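Local coordinates for 2-hydroxyisobutyryl-CoA mutase large subunit (Aquincola tertiaricarbonis, PDB 4R3U), which interconverts 2-hydroxyisobutyryl-CoA and (S)-3-hydroxybutyryl-CoA together with a small cobalamin-binding subunit, at residues A[199-202]-A[203-206]. Sequence-based numbering, arbitrary orientation.
Sequences YDLN and KLSG
A short 3-10 turn, opened by an Asx turn at Asp-200, joins helix 183-196 to strand 206-208 of the TIM barrel that holds the CoA substrate. Two successive i to i+3 backbone bonds form the turn. Lys-203 N donates to Asp-200 O at 3.1 Å, and Leu-204 N donates to Leu-201 O. The Asp-200 chi1 of 179° sets CG beside the carbonyl carbon, and OD1 accepts from Asn-202 N at 3.2 Å, from above the carboxylate plane. The extended Lys-203 chain crosses the Asp-200 side chain at about a right angle, with Lys-203 CE 3.4 Å from Asp-200 OD2. Its NZ stays beyond salt-bridge range of OD2, but has a long, weak ion pair with Glu-171. Without the carboxylate, as with an alanine here, Asn-202 N would probably lose this side-chain acceptor and the Lys-203 chain would have less to lie across. Leu-204, which is buried, brings its CD2 obliquely to the Tyr-199 ring, 3.9 Å from Tyr-199 CD2, while its CD1 meets Leu-201 CD2. Val-191 and Tyr-190 of helix 183-196 pack against Leu-201 and Leu-204 respectively. One water bridges the turn's exit, donating to Leu-201 O at 2.9 Å and to Leu-204 O at 2.8 Å.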
loop_
_atom_site.group_PDB
_atom_site.type_symbol
_atom_site.label_atom_id
_atom_site.label_comp_id
_atom_site.label_asym_id
_atom_site.label_seq_id
_atom_site.Cartn_x
_atom_site.Cartn_y
_atom_site.Cartn_z
ATOM N N TYR A 199 14.600 -11.458 37.346
ATOM C CA TYR A 199 13.681 -10.404 36.908
ATOM C C TYR A 199 12.503 -10.299 37.887
ATOM O O TYR A 199 12.167 -11.277 38.567
ATOM C CB TYR A 199 13.087 -10.713 35.505
ATOM C CG TYR A 199 14.031 -10.761 34.314
ATOM C CD1 TYR A 199 15.142 -9.916 34.236
ATOM C CD2 TYR A 199 13.757 -11.575 33.218
ATOM C CE1 TYR A 199 15.971 -9.907 33.102
ATOM C CE2 TYR A 199 14.584 -11.584 32.093
ATOM C CZ TYR A 199 15.682 -10.741 32.032
ATOM O OH TYR A 199 16.488 -10.761 30.921
ATOM N N ASP A 200 11.854 -9.123 37.917
ATOM C CA ASP A 200 10.620 -8.870 38.653
ATOM C C ASP A 200 9.509 -9.380 37.701
ATOM O O ASP A 200 9.447 -8.968 36.520
ATOM C CB ASP A 200 10.477 -7.359 38.953
ATOM C CG ASP A 200 9.225 -6.910 39.700
ATOM O OD1 ASP A 200 8.334 -7.753 39.941
ATOM O OD2 ASP A 200 9.109 -5.696 39.988
ATOM N N LEU A 201 8.687 -10.329 38.190
ATOM C CA LEU A 201 7.630 -10.948 37.383
ATOM C C LEU A 201 6.599 -9.943 36.918
ATOM O O LEU A 201 6.143 -10.021 35.779
ATOM C CB LEU A 201 6.954 -12.119 38.116
ATOM C CG LEU A 201 7.813 -13.318 38.513
ATOM C CD1 LEU A 201 6.966 -14.360 39.140
ATOM C CD2 LEU A 201 8.534 -13.947 37.311
ATOM N N ASN A 202 6.277 -8.960 37.791
ATOM C CA ASN A 202 5.320 -7.890 37.519
ATOM C C ASN A 202 5.801 -6.885 36.461
ATOM O O ASN A 202 5.024 -6.023 36.046
ATOM C CB ASN A 202 4.864 -7.229 38.826
ATOM C CG ASN A 202 4.114 -8.192 39.714
ATOM O OD1 ASN A 202 3.133 -8.839 39.312
ATOM N ND2 ASN A 202 4.593 -8.341 40.938
ATOM N N LYS A 203 7.063 -7.029 35.997
ATOM C CA LYS A 203 7.679 -6.194 34.951
ATOM C C LYS A 203 7.732 -6.949 33.605
ATOM O O LYS A 203 8.135 -6.370 32.596
ATOM C CB LYS A 203 9.110 -5.787 35.352
ATOM C CG LYS A 203 9.231 -4.722 36.432
ATOM C CD LYS A 203 10.699 -4.322 36.587
ATOM C CE LYS A 203 11.086 -3.832 37.969
ATOM N NZ LYS A 203 12.516 -4.150 38.258
ATOM N N LEU A 204 7.334 -8.239 33.590
ATOM C CA LEU A 204 7.366 -9.040 32.374
ATOM C C LEU A 204 6.165 -8.785 31.485
ATOM O O LEU A 204 5.036 -9.104 31.852
ATOM C CB LEU A 204 7.527 -10.545 32.664
ATOM C CG LEU A 204 8.699 -10.986 33.536
ATOM C CD1 LEU A 204 8.712 -12.495 33.674
ATOM C CD2 LEU A 204 10.049 -10.453 33.017
ATOM N N SER A 205 6.414 -8.173 30.326
ATOM C CA SER A 205 5.377 -7.897 29.341
ATOM C C SER A 205 5.433 -9.030 28.325
ATOM O O SER A 205 6.518 -9.438 27.900
ATOM C CB SER A 205 5.589 -6.543 28.673
ATOM O OG SER A 205 4.429 -6.129 27.968
ATOM N N GLY A 206 4.276 -9.589 28.030
ATOM C CA GLY A 206 4.157 -10.689 27.100
ATOM C C GLY A 206 2.743 -11.192 26.951
ATOM O O GLY A 206 1.806 -10.644 27.538
HETATM O O HOH W 1 3.831 -9.083 34.373
#